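Local coordinates for protein hemin degrading factor (Pseudomonas aeruginosa, PDB 4MF9) that binds heme as a heme-trafficking protein of the HemS family and is described as degrading it, at residues A201-E206 with K222-Q227; F289-L292 with N297-L300; G318-W323 with E344-D349. All blocks are in the same frame, centred on the assembly; numbering follows the deposited sequence.

How the interactions relate
The three contacts follow one another along the chain without sharing residues. Interaction 3 lies nearest the heme: Val320, in strand 320-326, is a pocket residue about 4 Å from the cofactor by side chain, and Glu346 takes bonds from the backbone N and the hydroxyl of the next residue, Thr321. Interaction 1 joins helices 201-210 and 217-224, which bracket the connection carrying His215, the axial ligand of the iron; its Leu204 side chain is about 13 Å from the heme. Interaction 2 pairs two strands of an antiparallel sheet different from the one that holds strand 320-326, away from the heme site. The centre of interaction 3 is 23 Å from that of interaction 1 and 24 Å from that of interaction 2.

Interaction 1 of 3, residues A201-E206 with K222-Q227; sequences AAALRE and KKHGAQ
The imidazole of His224 packs against the backbone of helix 201-210 at Ala203 and Leu204, a contact between that helix and the C-terminal turn of helix 217-224, which closes in a Schellman motif. Leu204 CA sits over the middle of the ring, 3.9 Å from its centroid and only 8° off the ring normal, a CH-pi contact with a backbone rather than a side-chain carbon. Ala203 adds its methyl group, CB lying 3.8 Å from His224 CD2. On the opposite face of the ring lies CG of the preceding Lys223, offset toward the rim, so the imidazole is held between its own helix and the neighbouring one. His224 CG stands anti to its carbonyl carbon (chi1 -49°), a torsion that carries the ring across to Leu204. ND1 is turned back into its own helix, where it hydrogen-bonds Leu220 O and helps fix the ring's rotation, while NE2 lies toward Ala203. The two helices joined here bracket the connection that carries His215, the axial ligand of the heme iron. Directly after His224 the chain leaves helical geometry at Gly225, whose positive phi of 67° marks the Schellman turn; there Gly225 N reaches back to Lys222 O at 3.3 Å.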
loop_
_atom_site.group_PDB
_atom_site.type_symbol
_atom_site.label_atom_id
_atom_site.label_comp_id
_atom_site.label_asym_id
_atom_site.label_seq_id
_atom_site.Cartn_x
_atom_site.Cartn_y
_atom_site.Cartn_z
ATOM N N ALA A 201 -16.242 25.072 7.000
ATOM C CA ALA A 201 -16.232 24.052 8.052
ATOM C C ALA A 201 -17.623 23.520 8.395
ATOM O O ALA A 201 -17.787 22.348 8.716
ATOM C CB ALA A 201 -15.550 24.591 9.299
ATOM N N ALA A 202 -18.627 24.379 8.376
ATOM C CA ALA A 202 -19.988 24.002 8.658
ATOM C C ALA A 202 -20.588 23.070 7.605
ATOM O O ALA A 202 -21.215 22.113 7.883
ATOM C CB ALA A 202 -20.808 25.264 8.879
ATOM N N ALA A 203 -20.306 23.372 6.363
ATOM C CA ALA A 203 -20.734 22.499 5.301
ATOM C C ALA A 203 -20.069 21.145 5.377
ATOM O O ALA A 203 -20.714 20.184 5.311
ATOM C CB ALA A 203 -20.474 23.138 3.947
ATOM N N LEU A 204 -18.782 21.149 5.618
ATOM C CA LEU A 204 -18.040 19.920 5.750
ATOM C C LEU A 204 -18.582 19.068 6.877
ATOM O O LEU A 204 -18.881 17.948 6.656
ATOM C CB LEU A 204 -16.622 20.309 6.101
ATOM C CG LEU A 204 -15.447 19.374 6.016
ATOM C CD1 LEU A 204 -14.445 19.680 7.075
ATOM C CD2 LEU A 204 -15.777 17.939 5.911
ATOM N N ARG A 205 -18.802 19.665 8.013
ATOM C CA ARG A 205 -19.413 18.991 9.151
ATOM C C ARG A 205 -20.820 18.506 8.856
ATOM O O ARG A 205 -21.194 17.423 9.226
ATOM C CB ARG A 205 -19.453 19.908 10.357
ATOM C CG ARG A 205 -18.176 20.174 11.084
ATOM C CD ARG A 205 -18.418 21.064 12.310
ATOM N NE ARG A 205 -18.205 20.239 13.483
ATOM C CZ ARG A 205 -19.090 19.894 14.395
ATOM N NH1 ARG A 205 -20.334 20.351 14.389
ATOM N NH2 ARG A 205 -18.703 19.103 15.354
ATOM N N GLU A 206 -21.577 19.334 8.156
ATOM C CA GLU A 206 -22.906 18.902 7.792
ATOM C C GLU A 206 -22.902 17.672 6.915
ATOM O O GLU A 206 -23.535 16.698 7.225
ATOM C CB GLU A 206 -23.667 20.048 7.123
ATOM C CG GLU A 206 -25.088 19.672 6.813
ATOM C CD GLU A 206 -25.977 20.846 6.359
ATOM O OE1 GLU A 206 -25.569 22.018 6.402
ATOM O OE2 GLU A 206 -27.067 20.515 5.966
ATOM N N LYS A 222 -13.206 16.179 -1.539
ATOM C CA LYS A 222 -13.076 16.836 -2.821
ATOM C C LYS A 222 -14.077 17.960 -2.912
ATOM O O LYS A 222 -13.802 19.004 -3.375
ATOM C CB LYS A 222 -13.236 15.819 -3.961
ATOM C CG LYS A 222 -12.320 16.134 -5.119
ATOM C CD LYS A 222 -12.543 15.239 -6.321
ATOM C CE LYS A 222 -11.643 14.034 -6.318
ATOM N NZ LYS A 222 -11.736 13.279 -5.058
ATOM N N LYS A 223 -15.239 17.716 -2.360
ATOM C CA LYS A 223 -16.309 18.655 -2.411
ATOM C C LYS A 223 -16.003 19.950 -1.738
ATOM O O LYS A 223 -16.361 20.957 -2.259
ATOM C CB LYS A 223 -17.579 18.017 -1.843
ATOM C CG LYS A 223 -18.709 18.994 -1.626
ATOM C CD LYS A 223 -19.966 18.216 -1.437
ATOM C CE LYS A 223 -21.198 19.063 -1.517
ATOM N NZ LYS A 223 -21.572 19.271 -2.926
ATOM N N HIS A 224 -15.330 19.918 -0.598
ATOM C CA HIS A 224 -15.015 21.128 0.138
ATOM C C HIS A 224 -13.578 21.580 -0.020
ATOM O O HIS A 224 -13.136 22.511 0.571
ATOM C CB HIS A 224 -15.429 20.990 1.599
ATOM C CG HIS A 224 -16.816 20.480 1.781
ATOM N ND1 HIS A 224 -17.103 19.153 1.852
ATOM C CD2 HIS A 224 -17.997 21.115 1.876
ATOM C CE1 HIS A 224 -18.400 18.975 1.954
ATOM N NE2 HIS A 224 -18.967 20.150 1.998
ATOM N N GLY A 225 -12.848 20.889 -0.863
ATOM C CA GLY A 225 -11.486 21.252 -1.146
ATOM C C GLY A 225 -10.511 21.088 -0.004
ATOM O O GLY A 225 -9.559 21.748 0.044
ATOM N N ALA A 226 -10.801 20.184 0.904
ATOM C CA ALA A 226 -9.963 20.036 2.091
ATOM C C ALA A 226 -9.008 18.859 1.986
ATOM O O ALA A 226 -9.367 17.812 1.445
ATOM C CB ALA A 226 -10.827 19.911 3.338
ATOM N N GLN A 227 -7.804 19.031 2.512
ATOM C CA GLN A 227 -6.869 17.910 2.731
ATOM C C GLN A 227 -7.403 17.003 3.840
ATOM O O GLN A 227 -8.151 17.439 4.651
ATOM C CB GLN A 227 -5.465 18.356 3.118
ATOM C CG GLN A 227 -4.920 19.494 2.333
ATOM C CD GLN A 227 -4.926 19.191 0.875
ATOM O OE1 GLN A 227 -5.629 19.796 0.100
ATOM N NE2 GLN A 227 -4.196 18.206 0.514
#

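Interaction 2 of 3, residues F289-L292 with N297-L300; sequences FNVL and NLHL
His299 ND1 donates a hydrogen bond of 2.8 Å to Asn290 OD1 on the facing strand, 164° at the hydrogen. The oxygen lies at the edge of the imidazole, close to the ring plane, while the amide is turned 64° from it. Both side chains have CG anti to the carbonyl carbon (chi1 near -50° in both), and their polar ends thereby converge, although the backbones of Asn290 and His299 form a non-hydrogen-bonded pair. The other end of the amide is also held, since Asn290 ND2 bonds Lys283 O on the adjacent strand. Backbone bonds lock the flanking pairs: Phe289 and Leu300 exchange two, and Val291 and Leu298 another two, with Val291 N to Leu298 O at 2.9 Å. On the imidazole side of the sheet, Leu292 CD2 comes within 3.8 Å of His299 CE1. The other side is apolar. Val291 CB meets Leu298 CB at 3.7 Å, and helix 247-258 lies against this face, touching Phe289, Leu298 and Leu300. Phe289 leads away from Leu300 to meet Trp284 edge-to-face. The two strands, 288-293 and 296-301, form an antiparallel beta hairpin within a large antiparallel sheet in which 296-301 also pairs with 88-93.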
loop_
_atom_site.group_PDB
_atom_site.type_symbol
_atom_site.label_atom_id
_atom_site.label_comp_id
_atom_site.label_asym_id
_atom_site.label_seq_id
_atom_site.Cartn_x
_atom_site.Cartn_y
_atom_site.Cartn_z
ATOM N N PHE A 289 8.334 -0.964 14.095
ATOM C CA PHE A 289 7.371 -1.799 14.786
ATOM C C PHE A 289 6.841 -2.804 13.781
ATOM O O PHE A 289 6.461 -2.433 12.661
ATOM C CB PHE A 289 6.238 -0.957 15.378
ATOM C CG PHE A 289 5.218 -1.768 16.114
ATOM C CD1 PHE A 289 5.484 -2.237 17.397
ATOM C CD2 PHE A 289 4.005 -2.087 15.518
ATOM C CE1 PHE A 289 4.549 -2.998 18.082
ATOM C CE2 PHE A 289 3.064 -2.850 16.192
ATOM C CZ PHE A 289 3.327 -3.298 17.479
ATOM N N ASN A 290 6.818 -4.074 14.167
ATOM C CA ASN A 290 6.562 -5.130 13.201
ATOM C C ASN A 290 5.479 -6.110 13.607
ATOM O O ASN A 290 5.405 -6.522 14.764
ATOM C CB ASN A 290 7.863 -5.914 12.913
ATOM C CG ASN A 290 9.016 -5.010 12.543
ATOM O OD1 ASN A 290 9.124 -4.558 11.395
ATOM N ND2 ASN A 290 9.902 -4.746 13.508
ATOM N N VAL A 291 4.635 -6.473 12.645
ATOM C CA VAL A 291 3.760 -7.634 12.782
ATOM C C VAL A 291 4.462 -8.766 12.045
ATOM O O VAL A 291 4.889 -8.585 10.904
ATOM C CB VAL A 291 2.367 -7.382 12.180
ATOM C CG1 VAL A 291 1.518 -8.650 12.223
ATOM C CG2 VAL A 291 1.672 -6.268 12.937
ATOM N N LEU A 292 4.533 -9.940 12.646
ATOM C CA LEU A 292 5.309 -11.018 12.071
ATOM C C LEU A 292 4.659 -12.354 12.135
ATOM O O LEU A 292 5.117 -13.267 12.752
ATOM C CB LEU A 292 6.673 -11.067 12.719
ATOM C CG LEU A 292 7.505 -9.838 12.585
ATOM C CD1 LEU A 292 8.616 -9.972 13.582
ATOM C CD2 LEU A 292 8.036 -9.689 11.192
ATOM N N ASN A 297 2.994 -9.987 7.306
ATOM C CA ASN A 297 4.016 -9.189 7.914
ATOM C C ASN A 297 3.788 -7.707 7.683
ATOM O O ASN A 297 3.338 -7.326 6.654
ATOM C CB ASN A 297 5.384 -9.559 7.391
ATOM C CG ASN A 297 5.945 -10.820 8.005
ATOM O OD1 ASN A 297 5.288 -11.538 8.689
ATOM N ND2 ASN A 297 7.189 -11.040 7.778
ATOM N N LEU A 298 4.039 -6.893 8.663
ATOM C CA LEU A 298 3.844 -5.473 8.548
ATOM C C LEU A 298 5.070 -4.814 9.132
ATOM O O LEU A 298 5.449 -5.145 10.203
ATOM C CB LEU A 298 2.567 -5.069 9.297
ATOM C CG LEU A 298 2.224 -3.589 9.320
ATOM C CD1 LEU A 298 1.540 -3.221 8.033
ATOM C CD2 LEU A 298 1.407 -3.129 10.525
ATOM N N HIS A 299 5.631 -3.848 8.454
ATOM C CA HIS A 299 6.809 -3.155 8.932
ATOM C C HIS A 299 6.527 -1.658 8.954
ATOM O O HIS A 299 6.425 -1.016 7.900
ATOM C CB HIS A 299 8.032 -3.505 8.053
ATOM C CG HIS A 299 8.261 -4.980 7.904
ATOM N ND1 HIS A 299 8.586 -5.798 8.965
ATOM C CD2 HIS A 299 8.210 -5.787 6.815
ATOM C CE1 HIS A 299 8.722 -7.042 8.541
ATOM N NE2 HIS A 299 8.494 -7.062 7.237
ATOM N N LEU A 300 6.394 -1.112 10.165
ATOM C CA LEU A 300 6.022 0.288 10.380
ATOM C C LEU A 300 7.146 1.144 10.988
ATOM O O LEU A 300 7.549 0.954 12.142
ATOM C CB LEU A 300 4.759 0.363 11.263
ATOM C CG LEU A 300 4.318 1.740 11.764
ATOM C CD1 LEU A 300 3.970 2.667 10.610
ATOM C CD2 LEU A 300 3.154 1.644 12.754
#

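Interaction 3 of 3, residues G318-W323 with E344-D349; sequences GIVTSW and EPERDD
A buried carboxylate, that of Glu346, joins the loop ahead of helix 348-355 to the start of strand 320-326, beside the heme pocket. Both of its oxygens engage Thr321. Thr321 N donates to Glu346 OE1 at 2.8 Å and nearly straight (170°), meeting this oxygen on its syn side but 29° out of the carboxylate plane. Thr321 OG1 donates at 2.7 Å to Glu346 OE2, which accepts through its syn lone pair. The hydroxyl comes within range of the acid because OG1 stands anti to the carbonyl carbon, on the same side of the residue as its own N-H. Glu346 CG sits between its backbone N and carbonyl carbon (chi1 79°), and from there the chain runs extended to the strand, passing Ile319 O at 3.9 Å from CG. Glu346 OE2 has a second partner, Arg351 NE of helix 348-355, in a salt bridge, and Trp350 NE1 of the same helix bonds Thr321 O. The neighbouring residue Val320 touches the heme, as well as Thr214 and Phe337. With a backbone N-H and a hydroxyl donating to it and Arg351 in a salt bridge, the carboxylate is probably kept ionised despite its burial.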
loop_
_atom_site.group_PDB
_atom_site.type_symbol
_atom_site.label_atom_id
_atom_site.label_comp_id
_atom_site.label_asym_id
_atom_site.label_seq_id
_atom_site.Cartn_x
_atom_site.Cartn_y
_atom_site.Cartn_z
ATOM N N GLY A 318 -24.035 2.232 10.159
ATOM C CA GLY A 318 -23.774 2.889 11.435
ATOM C C GLY A 318 -22.379 3.496 11.545
ATOM O O GLY A 318 -21.636 3.552 10.568
ATOM N N ILE A 319 -22.014 3.982 12.708
ATOM C CA ILE A 319 -20.719 4.562 12.878
ATOM C C ILE A 319 -19.531 3.607 12.652
ATOM O O ILE A 319 -19.517 2.569 13.150
ATOM C CB ILE A 319 -20.626 5.178 14.254
ATOM C CG1 ILE A 319 -21.784 6.176 14.405
ATOM C CG2 ILE A 319 -19.255 5.730 14.523
ATOM C CD1 ILE A 319 -21.457 7.610 14.202
ATOM N N VAL A 320 -18.541 4.082 11.927
ATOM C CA VAL A 320 -17.314 3.314 11.719
ATOM C C VAL A 320 -16.145 4.057 12.335
ATOM O O VAL A 320 -15.878 5.206 11.988
ATOM C CB VAL A 320 -17.005 3.065 10.214
ATOM C CG1 VAL A 320 -15.627 2.359 10.058
ATOM C CG2 VAL A 320 -18.090 2.237 9.573
ATOM N N THR A 321 -15.437 3.391 13.237
ATOM C CA THR A 321 -14.293 3.993 13.901
ATOM C C THR A 321 -12.989 3.455 13.318
ATOM O O THR A 321 -12.854 2.258 13.097
ATOM C CB THR A 321 -14.322 3.685 15.402
ATOM O OG1 THR A 321 -15.633 3.975 15.912
ATOM C CG2 THR A 321 -13.292 4.528 16.135
ATOM N N SER A 322 -12.032 4.346 13.081
ATOM C CA SER A 322 -10.738 3.963 12.527
ATOM C C SER A 322 -9.665 4.801 13.190
ATOM O O SER A 322 -9.970 5.838 13.779
ATOM C CB SER A 322 -10.710 4.218 11.022
ATOM O OG SER A 322 -10.902 5.595 10.751
ATOM N N TRP A 323 -8.417 4.338 13.108
ATOM C CA TRP A 323 -7.253 5.149 13.446
ATOM C C TRP A 323 -6.489 5.389 12.151
ATOM O O TRP A 323 -6.318 4.465 11.350
ATOM C CB TRP A 323 -6.343 4.418 14.436
ATOM C CG TRP A 323 -6.836 4.448 15.858
ATOM C CD1 TRP A 323 -8.131 4.586 16.284
ATOM C CD2 TRP A 323 -6.033 4.356 17.037
ATOM N NE1 TRP A 323 -8.178 4.567 17.664
ATOM C CE2 TRP A 323 -6.902 4.424 18.146
ATOM C CE3 TRP A 323 -4.660 4.200 17.261
ATOM C CZ2 TRP A 323 -6.443 4.360 19.456
ATOM C CZ3 TRP A 323 -4.206 4.136 18.567
ATOM C CH2 TRP A 323 -5.097 4.216 19.650
ATOM N N GLU A 344 -22.881 -5.362 8.233
ATOM C CA GLU A 344 -22.726 -5.482 9.642
ATOM C C GLU A 344 -22.186 -4.158 10.188
ATOM O O GLU A 344 -21.465 -3.449 9.524
ATOM C CB GLU A 344 -21.812 -6.631 10.029
ATOM C CG GLU A 344 -21.628 -7.746 9.029
ATOM C CD GLU A 344 -20.719 -8.792 9.600
ATOM O OE1 GLU A 344 -19.616 -8.477 10.031
ATOM O OE2 GLU A 344 -21.149 -9.925 9.709
ATOM N N PRO A 345 -22.583 -3.851 11.391
ATOM C CA PRO A 345 -22.035 -2.733 12.140
ATOM C C PRO A 345 -20.675 -3.134 12.672
ATOM O O PRO A 345 -20.401 -4.311 12.679
ATOM C CB PRO A 345 -23.013 -2.613 13.294
ATOM C CG PRO A 345 -23.465 -3.984 13.497
ATOM C CD PRO A 345 -23.656 -4.511 12.134
ATOM N N GLU A 346 -19.861 -2.222 13.144
ATOM C CA GLU A 346 -18.575 -2.595 13.652
ATOM C C GLU A 346 -18.755 -3.321 14.957
ATOM O O GLU A 346 -19.791 -3.239 15.546
ATOM C CB GLU A 346 -17.609 -1.398 13.735
ATOM C CG GLU A 346 -17.775 -0.448 14.919
ATOM C CD GLU A 346 -16.864 0.762 14.879
ATOM O OE1 GLU A 346 -15.946 0.799 14.090
ATOM O OE2 GLU A 346 -17.089 1.706 15.635
ATOM N N ARG A 347 -17.756 -4.068 15.382
ATOM C CA ARG A 347 -17.848 -4.862 16.586
ATOM C C ARG A 347 -17.555 -4.043 17.831
ATOM O O ARG A 347 -16.822 -3.116 17.771
ATOM C CB ARG A 347 -16.981 -6.113 16.503
ATOM C CG ARG A 347 -17.022 -6.745 15.145
ATOM C CD ARG A 347 -16.345 -8.071 14.995
ATOM N NE ARG A 347 -15.391 -8.431 16.021
ATOM C CZ ARG A 347 -15.117 -9.675 16.364
ATOM N NH1 ARG A 347 -15.659 -10.691 15.723
ATOM N NH2 ARG A 347 -14.290 -9.898 17.320
ATOM N N ASP A 348 -18.168 -4.375 18.940
ATOM C CA ASP A 348 -17.997 -3.617 20.148
ATOM C C ASP A 348 -16.589 -3.678 20.670
ATOM O O ASP A 348 -16.104 -2.739 21.180
ATOM C CB ASP A 348 -18.986 -4.095 21.235
ATOM C CG ASP A 348 -20.441 -4.102 20.782
ATOM O OD1 ASP A 348 -21.254 -4.912 21.232
ATOM O OD2 ASP A 348 -20.817 -3.299 19.971
ATOM N N ASP A 349 -15.945 -4.805 20.522
ATOM C CA ASP A 349 -14.619 -4.970 21.038
ATOM C C ASP A 349 -13.637 -4.036 20.343
ATOM O O ASP A 349 -12.790 -3.436 20.939
ATOM C CB ASP A 349 -14.176 -6.479 21.095
ATOM C CG ASP A 349 -14.164 -7.170 19.735
ATOM O OD1 ASP A 349 -14.066 -8.411 19.685
ATOM O OD2 ASP A 349 -14.289 -6.490 18.724
#